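Local coordinates for protein superoxide dismutase [Ni] (Streptomyces coelicolor, PDB 1T6U) that converts superoxide into hydrogen peroxide and molecular oxygen, using a nickel ion held in each subunit of a hollow homohexamer, at residues A[12-17]-A[53-58]; A[23-28]-A[42-47]; A[60-65]-A[109-114]; A[79-84]-A[101-106]. The protein carries 1 engineered substitution. One frame throughout, in Å; residues are numbered along the deposited sequence.

Overall arrangement
The four contacts belong to one four-helix bundle. Contacts 1 and 2 pair helix 12-30 with helix 34-62, their centres about 16 Å apart and linked by the E17-R47 salt bridge; both touch the second subunit, and contact 1 lies by the nickel ligand H1. Contact 4 closes the other hairpin, helices 74-89 and 94-115, about 10 Å from contact 1 between centres, with V55 packed against T81 and L82. Contact 3 ties the two hairpins together at one end, where helix 34-62 finishes against helix 94-115, about 28 Å from contact 2 between centres. Along the chain, contact 2 falls within the span bridged by contact 1, and contact 4 within that of contact 3.

Contact 1. Residues A[12-17]-A[53-58]; sequences AQARIE and HHVSVL
The imidazole of H54 lies against Q13, whose CB sits over the middle of one ring face, 3.6 Å from the centroid and 4° off the normal, in a CH-pi contact. Two waters lie in the ring plane: one, 2.7 Å from H54 ND1, donates to Q13 OE1, while the other, 2.9 Å from H54 NE2, donates to E17 OE1. At H54 CD2, next to NE2, E17 CG approaches the edge near the ring plane. Histidine suits this place because it offers a flat pi face to a methylene and two ring nitrogens to water bridges. The extended Q13 chain crosses the imidazole at about a right angle, and its amide is turned 32° from the ring plane. Replacing H54 with an alanine would probably leave both waters without their ring partner and Q13 CB without the surface it rests on. Beside the ring, the small A14 allows a close approach: its CA is 5.2 Å from H54 CA, and its CB touches V55 CG2 at 3.7 Å. E17 OE2 is held by a salt bridge to R47 and a hydrogen bond to H1 of the second subunit, and Q13 packs on H1 of its own chain. Such an antiparallel pair, axes 8.5 Å apart and crossing at -159°, is one pairing of the four-helix bundle, here touching the nickel ligand H1 of two subunits.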
# COMPACT_ATOMS: atom_id res chain seq x y z
N ALA A 12 -11.40 4.28 -18.27
CA ALA A 12 -10.21 3.59 -18.73
C ALA A 12 -9.33 3.06 -17.63
O ALA A 12 -8.64 2.07 -17.82
CB ALA A 12 -9.34 4.57 -19.50
N GLN A 13 -9.29 3.66 -16.44
CA GLN A 13 -8.48 3.13 -15.35
C GLN A 13 -8.98 1.74 -14.97
O GLN A 13 -8.17 0.83 -14.86
CB GLN A 13 -8.46 4.07 -14.12
CG GLN A 13 -7.95 5.47 -14.40
CD GLN A 13 -7.68 6.22 -13.11
OE1 GLN A 13 -8.59 6.76 -12.44
NE2 GLN A 13 -6.40 6.29 -12.73
N ALA A 14 -10.30 1.62 -14.80
CA ALA A 14 -10.89 0.33 -14.54
C ALA A 14 -10.72 -0.61 -15.73
O ALA A 14 -10.37 -1.81 -15.56
CB ALA A 14 -12.39 0.47 -14.25
N ARG A 15 -10.96 -0.12 -16.96
CA ARG A 15 -10.85 -0.96 -18.13
C ARG A 15 -9.47 -1.59 -18.31
O ARG A 15 -9.35 -2.80 -18.59
CB ARG A 15 -11.18 -0.14 -19.41
CG ARG A 15 -11.25 -1.06 -20.64
CD ARG A 15 -11.47 -0.27 -21.90
NE ARG A 15 -10.20 0.40 -22.21
CZ ARG A 15 -10.07 1.72 -22.29
NH1 ARG A 15 -11.10 2.54 -22.11
NH2 ARG A 15 -8.84 2.14 -22.57
N ILE A 16 -8.42 -0.78 -18.13
CA ILE A 16 -7.11 -1.36 -18.41
C ILE A 16 -6.77 -2.41 -17.37
O ILE A 16 -6.17 -3.42 -17.73
CB ILE A 16 -6.07 -0.21 -18.45
CG1 ILE A 16 -6.34 0.82 -19.56
CG2 ILE A 16 -4.66 -0.77 -18.49
CD1 ILE A 16 -5.77 2.22 -19.40
N GLU A 17 -7.19 -2.25 -16.12
CA GLU A 17 -6.92 -3.31 -15.12
C GLU A 17 -7.74 -4.54 -15.46
O GLU A 17 -7.20 -5.64 -15.35
CB GLU A 17 -7.16 -2.82 -13.70
CG GLU A 17 -6.26 -1.68 -13.26
CD GLU A 17 -4.79 -2.07 -13.27
OE1 GLU A 17 -3.96 -1.17 -13.08
OE2 GLU A 17 -4.47 -3.27 -13.47
N HIS A 53 -11.61 -0.94 -7.12
CA HIS A 53 -11.47 0.43 -6.60
C HIS A 53 -11.89 1.50 -7.60
O HIS A 53 -12.65 2.42 -7.32
CB HIS A 53 -10.03 0.63 -6.15
CG HIS A 53 -9.76 2.04 -5.73
ND1 HIS A 53 -10.09 2.56 -4.52
CD2 HIS A 53 -9.18 3.05 -6.44
CE1 HIS A 53 -9.73 3.84 -4.50
NE2 HIS A 53 -9.17 4.15 -5.65
N HIS A 54 -11.37 1.36 -8.85
CA HIS A 54 -11.70 2.36 -9.85
C HIS A 54 -13.21 2.41 -10.11
O HIS A 54 -13.78 3.48 -10.26
CB HIS A 54 -10.92 2.07 -11.14
CG HIS A 54 -9.45 2.21 -11.00
ND1 HIS A 54 -8.86 3.32 -10.44
CD2 HIS A 54 -8.49 1.37 -11.40
CE1 HIS A 54 -7.55 3.12 -10.50
NE2 HIS A 54 -7.28 1.93 -11.06
N VAL A 55 -13.87 1.25 -10.19
CA VAL A 55 -15.30 1.29 -10.48
C VAL A 55 -16.03 1.90 -9.30
O VAL A 55 -16.94 2.71 -9.50
CB VAL A 55 -15.78 -0.14 -10.76
CG1 VAL A 55 -17.31 -0.21 -10.75
CG2 VAL A 55 -15.24 -0.62 -12.11
N SER A 56 -15.64 1.53 -8.08
CA SER A 56 -16.31 2.07 -6.91
C SER A 56 -16.18 3.59 -6.86
O SER A 56 -17.12 4.32 -6.55
CB SER A 56 -15.74 1.40 -5.65
OG SER A 56 -16.50 1.81 -4.49
N VAL A 57 -14.98 4.13 -7.15
CA VAL A 57 -14.75 5.57 -7.15
C VAL A 57 -15.62 6.27 -8.19
O VAL A 57 -16.18 7.34 -7.94
CB VAL A 57 -13.24 5.81 -7.39
CG1 VAL A 57 -12.98 7.24 -7.84
CG2 VAL A 57 -12.42 5.48 -6.13
N LEU A 58 -15.73 5.71 -9.40
CA LEU A 58 -16.64 6.35 -10.36
C LEU A 58 -18.04 6.56 -9.75
O LEU A 58 -18.65 7.64 -9.88
CB LEU A 58 -16.75 5.52 -11.63
CG LEU A 58 -15.55 5.46 -12.56
CD1 LEU A 58 -15.71 4.41 -13.64
CD2 LEU A 58 -15.27 6.81 -13.22
O HOH W 1 -9.66 5.83 -9.96
O HOH W 2 -4.70 1.09 -12.06

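Contact 2. Residues A[23-28]-A[42-47]; sequences AVQEKM and VIKEQR
K44 runs across the face that V24, Q25 and M28 present on the facing helix, meeting them one after another. CB starts against V24 CG1, 3.9 Å away. With CG anti to the backbone N (chi1 176°), the chain runs on and brings CD 3.6 Å from Q25 CG and 3.9 Å from Q25 NE2, crossing the glutamine at about a right angle. Bends at chi3 and chi4 then curl the end round, so that CE rests 3.9 Å from M28 SD. NZ finds its partners beyond the two segments: it bonds S91 O and also H35 NE2 of the fourth subunit. Beside K44 CB, the branched V24 turns its other methyl, CG2, toward I43 CG2 at 4.3 Å, a looser touch. The long side chains fit the wide spacing of this antiparallel pair of the four-helix bundle, its axes 10.1 Å apart at 164°. The Q25 amide likewise looks elsewhere, to T96 OG1 and S91 O. No hydrogen bond joins the two segments. The lysine thus serves two purposes, its methylenes filling a buried interface as an aliphatic chain would while its ammonium group, probably charged, is satisfied by a backbone carbonyl and a neighbouring subunit.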
# COMPACT_ATOMS: atom_id res chain seq x y z
N ALA A 23 -6.22 -10.87 -19.75
CA ALA A 23 -4.96 -11.30 -20.35
C ALA A 23 -4.25 -12.33 -19.48
O ALA A 23 -3.72 -13.33 -20.00
CB ALA A 23 -4.03 -10.13 -20.62
N VAL A 24 -4.22 -12.12 -18.19
CA VAL A 24 -3.65 -13.09 -17.25
C VAL A 24 -4.38 -14.42 -17.34
O VAL A 24 -3.75 -15.48 -17.41
CB VAL A 24 -3.62 -12.52 -15.83
CG1 VAL A 24 -3.20 -13.59 -14.83
CG2 VAL A 24 -2.65 -11.36 -15.74
N GLN A 25 -5.71 -14.39 -17.36
CA GLN A 25 -6.49 -15.61 -17.50
C GLN A 25 -6.11 -16.34 -18.80
O GLN A 25 -5.91 -17.55 -18.76
CB GLN A 25 -7.99 -15.32 -17.43
CG GLN A 25 -8.42 -14.77 -16.08
CD GLN A 25 -9.84 -14.25 -16.04
OE1 GLN A 25 -10.30 -13.59 -16.98
NE2 GLN A 25 -10.52 -14.51 -14.92
N GLU A 26 -6.01 -15.62 -19.93
CA GLU A 26 -5.61 -16.29 -21.17
C GLU A 26 -4.25 -16.96 -21.04
O GLU A 26 -3.98 -18.11 -21.47
CB GLU A 26 -5.64 -15.27 -22.31
CG GLU A 26 -7.00 -14.71 -22.64
CD GLU A 26 -7.04 -13.44 -23.45
OE1 GLU A 26 -8.08 -13.13 -24.07
OE2 GLU A 26 -6.05 -12.69 -23.52
N LYS A 27 -3.31 -16.25 -20.43
CA LYS A 27 -1.97 -16.81 -20.29
C LYS A 27 -1.93 -18.03 -19.38
O LYS A 27 -1.12 -18.92 -19.56
CB LYS A 27 -1.02 -15.73 -19.75
CG LYS A 27 -0.79 -14.65 -20.81
CD LYS A 27 0.10 -13.54 -20.40
CE LYS A 27 0.51 -12.63 -21.53
NZ LYS A 27 1.00 -13.27 -22.78
N MET A 28 -2.78 -18.07 -18.39
CA MET A 28 -2.85 -19.23 -17.52
C MET A 28 -3.20 -20.46 -18.31
O MET A 28 -2.82 -21.54 -17.96
CB MET A 28 -3.85 -19.02 -16.36
CG MET A 28 -3.40 -17.90 -15.41
SD MET A 28 -4.47 -17.63 -13.99
CE MET A 28 -3.89 -18.94 -12.90
N VAL A 42 -1.61 -14.53 -8.08
CA VAL A 42 -1.26 -13.37 -7.28
C VAL A 42 -1.56 -12.06 -8.01
O VAL A 42 -2.23 -11.16 -7.50
CB VAL A 42 0.24 -13.41 -6.89
CG1 VAL A 42 0.65 -12.08 -6.26
CG2 VAL A 42 0.54 -14.58 -5.99
N ILE A 43 -1.09 -11.97 -9.26
CA ILE A 43 -1.23 -10.72 -10.01
C ILE A 43 -2.67 -10.46 -10.39
O ILE A 43 -3.17 -9.31 -10.30
CB ILE A 43 -0.27 -10.80 -11.22
CG1 ILE A 43 1.18 -10.65 -10.71
CG2 ILE A 43 -0.59 -9.84 -12.31
CD1 ILE A 43 2.25 -10.94 -11.71
N LYS A 44 -3.35 -11.50 -10.85
CA LYS A 44 -4.76 -11.38 -11.20
C LYS A 44 -5.52 -10.81 -10.02
O LYS A 44 -6.39 -9.93 -10.15
CB LYS A 44 -5.32 -12.75 -11.61
CG LYS A 44 -6.82 -12.73 -11.91
CD LYS A 44 -7.28 -13.91 -12.76
CE LYS A 44 -7.04 -15.27 -12.14
NZ LYS A 44 -7.94 -15.44 -10.98
N GLU A 45 -5.21 -11.32 -8.83
CA GLU A 45 -5.94 -10.85 -7.65
C GLU A 45 -5.73 -9.36 -7.42
O GLU A 45 -6.66 -8.61 -7.11
CB GLU A 45 -5.52 -11.67 -6.43
CG GLU A 45 -6.48 -11.69 -5.25
CD GLU A 45 -7.68 -12.59 -5.44
OE1 GLU A 45 -7.72 -13.39 -6.40
OE2 GLU A 45 -8.61 -12.52 -4.61
N GLN A 46 -4.49 -8.92 -7.58
CA GLN A 46 -4.14 -7.51 -7.40
C GLN A 46 -4.79 -6.61 -8.43
O GLN A 46 -5.32 -5.55 -8.09
CB GLN A 46 -2.61 -7.36 -7.47
CG GLN A 46 -1.85 -7.98 -6.33
CD GLN A 46 -0.36 -8.14 -6.51
OE1 GLN A 46 0.18 -8.15 -7.61
NE2 GLN A 46 0.42 -8.35 -5.47
N ARG A 47 -4.72 -7.00 -9.71
CA ARG A 47 -5.26 -6.09 -10.72
C ARG A 47 -6.78 -6.00 -10.62
O ARG A 47 -7.34 -4.93 -10.81
CB ARG A 47 -4.79 -6.50 -12.12
CG ARG A 47 -3.32 -6.74 -12.31
CD ARG A 47 -2.36 -5.88 -11.53
NE ARG A 47 -2.35 -4.47 -11.91
CZ ARG A 47 -1.40 -3.61 -11.58
NH1 ARG A 47 -0.34 -3.96 -10.85
NH2 ARG A 47 -1.47 -2.34 -11.99

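Contact 3. Residues A[60-65]-A[109-114]; sequences SDYFKP and KIFWET
Y62, the last residue of helix 34-62, and F63, just beyond it, project as two aromatic side chains toward the helical face formed by I110, F111 and T114. The F111 ring fills the hollow over Y62: its CE1 stands 3.6 Å above the centre of the tyrosine ring. The two planes make 49° and their centroids are 4.6 Å apart, a slanted meeting that is neither a stack nor edge-to-face. F63 comes to the edge of the Y62 ring, its CE2 near that plane, while Y62 CD2 sits over the rim of one F63 face. The far end of F63 wedges into the groove between I110 and F111, with F63 CZ 4.0 Å from F111 CA and F63 CE2 4.0 Å from I110 CG2. The T114 methyl closes that groove at the F63 edge, CG2 lying 4.2 Å from CE2. Rigid, flat rings suit such narrow hollows. One polar thread runs through the packing: Y62 OH donates to T114 OG1 at 2.8 Å, and T114 OG1 donates to F111 O at 2.7 Å. T114 chi1 of 70° puts OG1 between the backbone N and the carbonyl carbon, within reach of the carbonyl one turn back. A phenylalanine in place of Y62 would probably keep the ring packing but leave T114 OG1 without its donor. Y9 meets Y62 edge-to-face, and L74 and F68 pack on F63. This aromatic cluster closes off one end of the four-helix bundle, where the chain leaves helix 34-62, with the Y62 side chain about 9 Å from a bound nickel ion.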
# COMPACT_ATOMS: atom_id res chain seq x y z
N SER A 60 -19.10 6.36 -6.49
CA SER A 60 -19.30 7.20 -5.31
C SER A 60 -18.91 8.65 -5.54
O SER A 60 -19.46 9.59 -4.98
CB SER A 60 -18.51 6.71 -4.10
OG SER A 60 -17.09 6.69 -4.37
N ASP A 61 -17.89 8.88 -6.37
CA ASP A 61 -17.30 10.21 -6.43
C ASP A 61 -17.64 10.96 -7.71
O ASP A 61 -17.87 12.16 -7.61
CB ASP A 61 -15.78 10.07 -6.29
CG ASP A 61 -15.28 9.56 -4.95
OD1 ASP A 61 -16.05 9.12 -4.09
OD2 ASP A 61 -14.03 9.59 -4.76
N TYR A 62 -17.68 10.30 -8.84
CA TYR A 62 -18.06 10.99 -10.09
C TYR A 62 -19.56 11.10 -10.23
O TYR A 62 -20.14 12.20 -10.43
CB TYR A 62 -17.45 10.28 -11.33
CG TYR A 62 -18.04 10.97 -12.55
CD1 TYR A 62 -17.54 12.18 -13.01
CD2 TYR A 62 -19.08 10.41 -13.25
CE1 TYR A 62 -18.07 12.83 -14.11
CE2 TYR A 62 -19.63 11.06 -14.36
CZ TYR A 62 -19.12 12.27 -14.80
OH TYR A 62 -19.63 12.94 -15.89
N PHE A 63 -20.28 9.99 -10.14
CA PHE A 63 -21.73 10.01 -10.39
C PHE A 63 -22.47 10.67 -9.23
O PHE A 63 -22.11 10.51 -8.06
CB PHE A 63 -22.22 8.59 -10.66
CG PHE A 63 -21.82 8.04 -12.04
CD1 PHE A 63 -21.00 6.92 -12.18
CD2 PHE A 63 -22.30 8.65 -13.19
CE1 PHE A 63 -20.65 6.38 -13.41
CE2 PHE A 63 -21.97 8.12 -14.41
CZ PHE A 63 -21.16 7.02 -14.51
N LYS A 64 -23.50 11.42 -9.61
CA LYS A 64 -24.26 12.23 -8.67
C LYS A 64 -25.76 12.01 -8.85
O LYS A 64 -26.21 11.37 -9.78
CB LYS A 64 -24.04 13.71 -8.85
CG LYS A 64 -22.62 14.16 -9.00
CD LYS A 64 -21.97 14.61 -7.72
CE LYS A 64 -20.45 14.65 -7.83
NZ LYS A 64 -19.85 15.86 -7.19
N PRO A 65 -26.54 12.54 -7.91
CA PRO A 65 -27.99 12.28 -7.92
C PRO A 65 -28.73 12.39 -9.24
O PRO A 65 -29.58 11.58 -9.65
CB PRO A 65 -28.43 13.36 -6.91
CG PRO A 65 -27.33 13.20 -5.87
CD PRO A 65 -26.11 13.36 -6.77
N LYS A 109 -20.21 3.76 -21.26
CA LYS A 109 -21.17 4.37 -22.17
C LYS A 109 -21.96 5.47 -21.45
O LYS A 109 -22.16 6.59 -21.93
CB LYS A 109 -22.09 3.31 -22.76
CG LYS A 109 -23.16 3.88 -23.71
CD LYS A 109 -24.14 2.79 -24.19
CE LYS A 109 -25.26 3.33 -25.07
NZ LYS A 109 -26.30 2.31 -25.47
N ILE A 110 -22.44 5.19 -20.24
CA ILE A 110 -23.17 6.16 -19.40
C ILE A 110 -22.27 7.33 -19.00
O ILE A 110 -22.61 8.51 -19.15
CB ILE A 110 -23.78 5.42 -18.20
CG1 ILE A 110 -24.86 4.40 -18.66
CG2 ILE A 110 -24.32 6.34 -17.14
CD1 ILE A 110 -25.42 3.57 -17.54
N PHE A 111 -21.05 7.00 -18.51
CA PHE A 111 -20.07 8.02 -18.18
C PHE A 111 -19.97 9.07 -19.29
O PHE A 111 -20.11 10.29 -19.09
CB PHE A 111 -18.74 7.36 -17.86
CG PHE A 111 -17.66 8.38 -17.53
CD1 PHE A 111 -17.50 8.86 -16.25
CD2 PHE A 111 -16.81 8.90 -18.51
CE1 PHE A 111 -16.51 9.81 -15.96
CE2 PHE A 111 -15.81 9.81 -18.22
CZ PHE A 111 -15.67 10.30 -16.93
N TRP A 112 -19.66 8.61 -20.50
CA TRP A 112 -19.43 9.60 -21.60
C TRP A 112 -20.72 10.30 -21.95
O TRP A 112 -20.64 11.47 -22.32
CB TRP A 112 -18.69 8.96 -22.79
CG TRP A 112 -17.27 8.66 -22.37
CD1 TRP A 112 -16.71 7.42 -22.12
CD2 TRP A 112 -16.26 9.63 -22.15
NE1 TRP A 112 -15.41 7.59 -21.76
CE2 TRP A 112 -15.10 8.93 -21.77
CE3 TRP A 112 -16.21 11.03 -22.23
CZ2 TRP A 112 -13.90 9.57 -21.47
CZ3 TRP A 112 -15.02 11.65 -21.93
CH2 TRP A 112 -13.88 10.93 -21.56
N GLU A 113 -21.88 9.68 -21.85
CA GLU A 113 -23.12 10.46 -22.06
C GLU A 113 -23.22 11.62 -21.07
O GLU A 113 -23.55 12.77 -21.36
CB GLU A 113 -24.35 9.56 -21.94
CG GLU A 113 -24.47 8.63 -23.11
CD GLU A 113 -25.65 7.67 -23.10
OE1 GLU A 113 -26.50 7.74 -22.19
OE2 GLU A 113 -25.75 6.84 -24.03
N THR A 114 -22.87 11.31 -19.80
CA THR A 114 -22.93 12.37 -18.79
C THR A 114 -21.86 13.47 -18.97
O THR A 114 -22.02 14.53 -18.37
CB THR A 114 -22.86 11.84 -17.35
OG1 THR A 114 -21.53 11.33 -17.10
CG2 THR A 114 -23.82 10.70 -17.11

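Contact 4. Residues A[79-84]-A[101-106]; sequences NDTLKA and LDYIAQ
With CG anti to its carbonyl carbon (chi1 -80°), Y103 lays its ring across the backbone of the facing helix at D80, while T81, with OG1 beside its backbone N and CG2 anti to it, directs that methyl to I104. The two helices form an antiparallel pair of the four-helix bundle; their axes lie 9.1 Å apart at 156°, and T81 CA comes to 5.4 Å from Y103 CA. D80 CB is over one face of the tyrosine ring, 4.2 Å from the centroid and 26° off the normal, a CH-pi contact, and D80 O lies over a face as well. The D80 carboxylate is engaged elsewhere, by Q76. A84, one turn further on, brings its methyl obliquely to the ring, CB 3.6 Å from Y103 CD1; a small residue suits a place beside so wide a ring. No hydrogen bond crosses between the segments, so van der Waals and CH-pi contacts join them here. T81 is suited by its two unlike branches: the hydroxyl is satisfied within its own helix by L77 O, while the methyl faces the bundle core, where V55 also touches it. On the flank that meets the third subunit, K83 NZ bonds N79 OD1 at 2.7 Å and S60 O and F63 O of that subunit. T81 OG1 rests 3.3 Å from Y103 CB, and T81 CG2 meets I104 CG1 at 3.9 Å.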
# COMPACT_ATOMS: atom_id res chain seq x y z
N ASN A 79 -22.99 -2.40 -8.97
CA ASN A 79 -22.92 -3.55 -8.05
C ASN A 79 -22.61 -4.84 -8.81
O ASN A 79 -21.75 -5.60 -8.37
CB ASN A 79 -24.19 -3.74 -7.23
CG ASN A 79 -23.97 -4.61 -6.00
OD1 ASN A 79 -24.21 -5.83 -6.05
ND2 ASN A 79 -23.54 -3.98 -4.92
N ASP A 80 -23.29 -5.05 -9.94
CA ASP A 80 -23.03 -6.21 -10.79
C ASP A 80 -21.61 -6.22 -11.39
O ASP A 80 -21.01 -7.29 -11.53
CB ASP A 80 -24.04 -6.24 -11.94
CG ASP A 80 -25.45 -6.55 -11.49
OD1 ASP A 80 -25.63 -6.91 -10.32
OD2 ASP A 80 -26.41 -6.44 -12.27
N THR A 81 -21.12 -5.04 -11.70
CA THR A 81 -19.75 -4.96 -12.20
C THR A 81 -18.77 -5.42 -11.14
O THR A 81 -17.82 -6.17 -11.40
CB THR A 81 -19.44 -3.51 -12.58
OG1 THR A 81 -20.37 -3.04 -13.59
CG2 THR A 81 -18.05 -3.37 -13.19
N LEU A 82 -18.95 -4.95 -9.91
CA LEU A 82 -18.04 -5.31 -8.83
C LEU A 82 -18.12 -6.79 -8.55
O LEU A 82 -17.09 -7.42 -8.36
CB LEU A 82 -18.34 -4.48 -7.57
CG LEU A 82 -18.03 -2.99 -7.75
CD1 LEU A 82 -18.47 -2.18 -6.54
CD2 LEU A 82 -16.56 -2.67 -8.00
N LYS A 83 -19.33 -7.34 -8.58
CA LYS A 83 -19.50 -8.77 -8.42
C LYS A 83 -18.83 -9.55 -9.55
O LYS A 83 -18.30 -10.67 -9.34
CB LYS A 83 -21.01 -9.09 -8.27
CG LYS A 83 -21.54 -8.72 -6.89
CD LYS A 83 -23.06 -8.95 -6.81
CE LYS A 83 -23.53 -9.04 -5.37
NZ LYS A 83 -23.19 -7.82 -4.58
N ALA A 84 -18.86 -9.02 -10.76
CA ALA A 84 -18.22 -9.68 -11.88
C ALA A 84 -16.70 -9.71 -11.71
O ALA A 84 -16.03 -10.67 -12.12
CB ALA A 84 -18.57 -9.07 -13.21
N LEU A 101 -15.34 -6.82 -18.30
CA LEU A 101 -15.15 -5.78 -19.33
C LEU A 101 -16.44 -5.32 -19.95
O LEU A 101 -16.62 -4.12 -20.24
CB LEU A 101 -14.20 -6.30 -20.43
CG LEU A 101 -12.71 -6.31 -20.00
CD1 LEU A 101 -11.92 -7.22 -20.92
CD2 LEU A 101 -12.13 -4.90 -19.95
N ASP A 102 -17.36 -6.27 -20.15
CA ASP A 102 -18.62 -5.84 -20.78
C ASP A 102 -19.43 -4.99 -19.83
O ASP A 102 -20.05 -4.04 -20.30
CB ASP A 102 -19.39 -7.07 -21.17
CG ASP A 102 -18.80 -7.94 -22.26
OD1 ASP A 102 -19.23 -9.11 -22.37
OD2 ASP A 102 -17.95 -7.47 -23.00
N TYR A 103 -19.39 -5.32 -18.53
CA TYR A 103 -20.04 -4.44 -17.56
C TYR A 103 -19.33 -3.09 -17.49
O TYR A 103 -20.00 -2.03 -17.48
CB TYR A 103 -20.05 -5.04 -16.18
CG TYR A 103 -21.11 -6.06 -15.91
CD1 TYR A 103 -20.80 -7.34 -15.49
CD2 TYR A 103 -22.46 -5.71 -16.05
CE1 TYR A 103 -21.76 -8.28 -15.22
CE2 TYR A 103 -23.41 -6.67 -15.79
CZ TYR A 103 -23.08 -7.95 -15.38
OH TYR A 103 -24.12 -8.85 -15.14
N ILE A 104 -18.02 -3.05 -17.45
CA ILE A 104 -17.33 -1.75 -17.47
C ILE A 104 -17.71 -0.95 -18.70
O ILE A 104 -17.84 0.28 -18.65
CB ILE A 104 -15.80 -1.95 -17.37
CG1 ILE A 104 -15.42 -2.49 -15.99
CG2 ILE A 104 -15.06 -0.67 -17.70
CD1 ILE A 104 -14.04 -3.12 -15.88
N ALA A 105 -17.88 -1.64 -19.84
CA ALA A 105 -18.27 -0.96 -21.08
C ALA A 105 -19.63 -0.28 -21.00
O ALA A 105 -19.84 0.81 -21.55
CB ALA A 105 -18.22 -1.95 -22.25
N GLN A 106 -20.57 -0.90 -20.29
CA GLN A 106 -21.85 -0.25 -20.02
C GLN A 106 -21.67 0.98 -19.12
O GLN A 106 -22.31 1.99 -19.40
CB GLN A 106 -22.84 -1.24 -19.41
CG GLN A 106 -23.12 -2.46 -20.24
CD GLN A 106 -24.14 -3.41 -19.63
OE1 GLN A 106 -25.12 -2.95 -19.03
NE2 GLN A 106 -23.99 -4.72 -19.74